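Local structure of BauA (Acinetobacter baumannii, 6HCP) at residues I91-N103 and Y681-P695. The protein probably imports ferric preacinetobactin across the outer membrane of Acinetobacter baumannii as a TonB-dependent siderophore receptor. Sequence-based numbering, arbitrary orientation.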
# COMPACT_ATOMS: atom_id res chain seq x y z
N ILE A 91 0.72 -13.89 25.21
CA ILE A 91 1.92 -14.30 24.52
C ILE A 91 2.51 -13.08 23.80
O ILE A 91 1.79 -12.27 23.23
CB ILE A 91 1.60 -15.47 23.57
CG1 ILE A 91 1.05 -16.65 24.39
CG2 ILE A 91 2.83 -15.84 22.74
CD1 ILE A 91 0.91 -17.93 23.67
N TYR A 92 3.83 -12.92 23.90
CA TYR A 92 4.51 -11.80 23.26
C TYR A 92 5.67 -12.32 22.42
O TYR A 92 6.47 -13.13 22.89
CB TYR A 92 5.04 -10.81 24.29
CG TYR A 92 5.82 -9.68 23.67
CD1 TYR A 92 5.17 -8.71 22.91
CD2 TYR A 92 7.20 -9.63 23.74
CE1 TYR A 92 5.88 -7.74 22.22
CE2 TYR A 92 7.93 -8.67 23.06
CZ TYR A 92 7.26 -7.69 22.34
OH TYR A 92 7.98 -6.77 21.65
N THR A 93 5.77 -11.79 21.20
CA THR A 93 6.95 -11.99 20.35
C THR A 93 7.48 -10.62 19.93
O THR A 93 6.71 -9.68 19.70
CB THR A 93 6.66 -12.89 19.14
OG1 THR A 93 7.87 -13.06 18.40
CG2 THR A 93 5.59 -12.33 18.24
N ASN A 94 8.80 -10.54 19.72
CA ASN A 94 9.44 -9.37 19.18
C ASN A 94 9.11 -9.25 17.68
O ASN A 94 9.31 -8.20 17.11
CB ASN A 94 10.94 -9.38 19.41
CG ASN A 94 11.65 -10.55 18.79
OD1 ASN A 94 11.37 -11.71 19.15
ND2 ASN A 94 12.50 -10.27 17.81
N GLY A 95 8.74 -10.35 17.01
CA GLY A 95 8.10 -10.28 15.68
C GLY A 95 9.06 -10.05 14.52
O GLY A 95 8.62 -9.73 13.42
N ALA A 96 10.36 -10.33 14.71
CA ALA A 96 11.33 -10.21 13.63
C ALA A 96 11.09 -11.30 12.59
O ALA A 96 10.56 -12.39 12.89
CB ALA A 96 12.74 -10.28 14.17
N SER A 97 11.48 -10.99 11.36
CA SER A 97 11.47 -11.95 10.27
C SER A 97 12.86 -12.59 10.12
O SER A 97 13.87 -11.89 10.04
CB SER A 97 11.05 -11.28 8.96
OG SER A 97 11.29 -12.15 7.86
N GLY A 98 12.90 -13.92 9.98
CA GLY A 98 14.11 -14.62 9.61
C GLY A 98 15.18 -14.57 10.68
O GLY A 98 16.36 -14.55 10.38
N GLY A 99 14.76 -14.66 11.95
CA GLY A 99 15.68 -14.87 13.04
C GLY A 99 16.24 -16.29 13.02
O GLY A 99 15.75 -17.16 12.27
N TRP A 100 17.24 -16.53 13.86
CA TRP A 100 17.85 -17.85 13.96
C TRP A 100 16.98 -18.82 14.78
O TRP A 100 17.23 -20.03 14.78
CB TRP A 100 19.27 -17.74 14.49
CG TRP A 100 19.40 -16.91 15.73
CD1 TRP A 100 19.73 -15.59 15.82
CD2 TRP A 100 19.25 -17.37 17.09
NE1 TRP A 100 19.77 -15.19 17.13
CE2 TRP A 100 19.56 -16.29 17.93
CE3 TRP A 100 18.98 -18.62 17.66
CZ2 TRP A 100 19.47 -16.37 19.31
CZ3 TRP A 100 18.88 -18.70 19.04
CH2 TRP A 100 19.10 -17.59 19.85
N SER A 101 15.96 -18.30 15.47
CA SER A 101 14.96 -19.13 16.13
C SER A 101 13.67 -18.33 16.25
O SER A 101 13.69 -17.11 16.13
CB SER A 101 15.40 -19.61 17.50
OG SER A 101 15.23 -18.59 18.49
N GLU A 102 12.59 -19.03 16.62
CA GLU A 102 11.38 -18.35 17.10
C GLU A 102 11.69 -17.77 18.49
O GLU A 102 12.65 -18.16 19.15
CB GLU A 102 10.20 -19.31 17.21
CG GLU A 102 9.85 -20.04 15.92
CD GLU A 102 8.53 -20.79 15.97
OE1 GLU A 102 7.55 -20.18 16.43
OE2 GLU A 102 8.47 -21.99 15.54
N ASN A 103 10.90 -16.77 18.87
CA ASN A 103 11.10 -16.12 20.16
C ASN A 103 9.76 -15.64 20.70
O ASN A 103 9.15 -14.74 20.13
CB ASN A 103 12.07 -14.94 20.07
CG ASN A 103 12.36 -14.34 21.44
OD1 ASN A 103 12.57 -15.08 22.40
ND2 ASN A 103 12.33 -13.02 21.56
N TYR A 681 9.44 -0.88 13.61
CA TYR A 681 9.61 -0.82 15.06
C TYR A 681 10.78 -1.68 15.51
O TYR A 681 11.10 -2.72 14.90
CB TYR A 681 8.32 -1.26 15.77
CG TYR A 681 7.92 -2.70 15.53
CD1 TYR A 681 7.18 -3.05 14.41
CD2 TYR A 681 8.29 -3.71 16.41
CE1 TYR A 681 6.76 -4.35 14.20
CE2 TYR A 681 7.90 -5.02 16.20
CZ TYR A 681 7.10 -5.34 15.11
OH TYR A 681 6.75 -6.64 14.85
N TRP A 682 11.41 -1.23 16.60
CA TRP A 682 12.40 -2.00 17.36
C TRP A 682 11.66 -2.86 18.39
O TRP A 682 10.77 -2.36 19.06
CB TRP A 682 13.37 -1.08 18.11
CG TRP A 682 14.23 -0.17 17.29
CD1 TRP A 682 14.27 1.19 17.37
CD2 TRP A 682 15.33 -0.57 16.46
NE1 TRP A 682 15.27 1.67 16.56
CE2 TRP A 682 15.94 0.62 16.00
CE3 TRP A 682 15.80 -1.80 15.97
CZ2 TRP A 682 17.08 0.60 15.21
CZ3 TRP A 682 16.92 -1.82 15.17
CH2 TRP A 682 17.54 -0.63 14.79
N ALA A 683 12.18 -4.06 18.62
CA ALA A 683 11.78 -4.87 19.79
C ALA A 683 12.97 -5.74 20.17
O ALA A 683 13.94 -5.83 19.42
CB ALA A 683 10.57 -5.70 19.45
N GLN A 684 12.88 -6.44 21.31
CA GLN A 684 14.05 -7.08 21.86
C GLN A 684 14.03 -8.55 21.49
O GLN A 684 13.20 -9.31 21.99
CB GLN A 684 14.15 -6.92 23.39
CG GLN A 684 15.42 -7.54 23.97
CD GLN A 684 15.89 -6.86 25.24
OE1 GLN A 684 15.72 -7.39 26.34
NE2 GLN A 684 16.56 -5.72 25.08
N PRO A 685 15.05 -9.03 20.75
CA PRO A 685 15.19 -10.46 20.48
C PRO A 685 16.00 -11.13 21.60
O PRO A 685 16.49 -10.46 22.52
CB PRO A 685 15.96 -10.43 19.16
CG PRO A 685 16.92 -9.27 19.35
CD PRO A 685 16.15 -8.25 20.17
N GLN A 686 16.30 -12.41 21.41
CA GLN A 686 17.29 -13.11 22.25
C GLN A 686 18.71 -12.68 21.90
O GLN A 686 19.04 -12.42 20.73
CB GLN A 686 17.13 -14.61 22.05
CG GLN A 686 15.85 -15.13 22.68
CD GLN A 686 15.73 -16.63 22.59
OE1 GLN A 686 16.72 -17.35 22.66
NE2 GLN A 686 14.50 -17.13 22.54
N LEU A 687 19.53 -12.55 22.95
CA LEU A 687 21.01 -12.42 22.92
C LEU A 687 21.49 -11.02 22.54
O LEU A 687 22.56 -10.64 22.95
CB LEU A 687 21.63 -13.49 22.02
CG LEU A 687 21.33 -14.94 22.42
CD1 LEU A 687 22.15 -15.90 21.57
CD2 LEU A 687 21.59 -15.18 23.91
N THR A 688 20.71 -10.25 21.77
CA THR A 688 21.08 -8.87 21.43
C THR A 688 19.93 -7.95 21.85
O THR A 688 18.84 -8.41 22.16
CB THR A 688 21.39 -8.71 19.93
OG1 THR A 688 20.22 -9.11 19.21
CG2 THR A 688 22.59 -9.50 19.45
N ASN A 689 20.18 -6.64 21.85
CA ASN A 689 19.26 -5.67 22.47
C ASN A 689 18.01 -5.41 21.62
O ASN A 689 16.92 -5.23 22.18
CB ASN A 689 19.94 -4.33 22.74
CG ASN A 689 21.06 -4.37 23.77
OD1 ASN A 689 21.93 -3.51 23.72
ND2 ASN A 689 21.03 -5.32 24.71
N LEU A 690 18.17 -5.32 20.28
CA LEU A 690 17.12 -4.84 19.40
C LEU A 690 17.14 -5.61 18.08
O LEU A 690 18.19 -5.96 17.59
CB LEU A 690 17.35 -3.37 19.05
CG LEU A 690 17.34 -2.35 20.17
CD1 LEU A 690 17.66 -0.98 19.60
CD2 LEU A 690 16.02 -2.33 20.90
N ALA A 691 15.96 -5.74 17.48
CA ALA A 691 15.82 -6.17 16.11
C ALA A 691 14.56 -5.52 15.55
O ALA A 691 13.61 -5.24 16.27
CB ALA A 691 15.73 -7.67 16.04
N LEU A 692 14.56 -5.26 14.24
CA LEU A 692 13.39 -4.72 13.58
C LEU A 692 12.31 -5.79 13.45
O LEU A 692 12.58 -6.92 13.09
CB LEU A 692 13.78 -4.22 12.19
CG LEU A 692 14.57 -2.92 12.15
CD1 LEU A 692 15.03 -2.64 10.73
CD2 LEU A 692 13.75 -1.76 12.69
N GLY A 693 11.06 -5.37 13.65
CA GLY A 693 9.90 -6.20 13.39
C GLY A 693 9.76 -6.49 11.90
O GLY A 693 10.21 -5.72 11.07
N ALA A 694 9.05 -7.57 11.59
CA ALA A 694 8.82 -8.00 10.23
C ALA A 694 8.08 -6.90 9.47
O ALA A 694 7.16 -6.28 10.00
CB ALA A 694 8.02 -9.28 10.22
N PRO A 695 8.44 -6.66 8.19
CA PRO A 695 7.72 -5.69 7.36
C PRO A 695 6.36 -6.22 6.88
O PRO A 695 6.02 -7.39 7.10
CB PRO A 695 8.66 -5.54 6.17
CG PRO A 695 9.24 -6.92 6.00
CD PRO A 695 9.42 -7.44 7.43
O HOH W 1 10.33 -6.10 22.89
O HOH W 2 5.50 -7.89 17.33
O HOH W 3 12.08 -7.62 16.68
O HOH W 4 12.60 -8.32 10.73
O HOH W 5 19.84 -12.60 18.12
O HOH W 6 13.56 -11.44 23.72
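Asn-94 presses against the hairpin of strands 682-683 and 691-692, its CB 3.7 Å from the CB of Ala-683 and 3.4 Å from the O of Gln-684. With CG placed between the backbone N and carbonyl carbon (chi1 60°), its amide runs across Pro-685 at about a right angle. Asn-103 ND2 donates to Asn-94 OD1 from above the carbonyl plane, steadying that amide from within its own loop. The OD1 of Asn-103 in turn accepts a nearly straight bond from NE2 of Gln-686 (2.8 Å, 167°), the two amide planes standing 75° apart. Further along, Ala-694 N donates to Gly-95 O at 2.9 Å. Close by, Ser-97 CB meets Ala-694 CB at 3.8 Å. Waters bridge polar atoms that do not meet directly: one joins Asn-94 O and ND2 to Ala-691 O, another links Asn-103 ND2 to Gln-684 O. The more open side lies around the solvent-exposed Leu-687, although its CD1 still touches CZ2 of Trp-100 at 3.5 Å. There a water in the ring plane links the indole NE1 to Gln-686 O. Tyr-681, Ala-683 and Gln-684 also touch barrel strands, whereas strand 91-92 pairs with 105-106. The whole illustrates how a TonB-dependent receptor seats a plug-domain loop against the hairpin in the connection between barrel strands 665-674 and 697-705, mixing a few direct bonds with bridging waters.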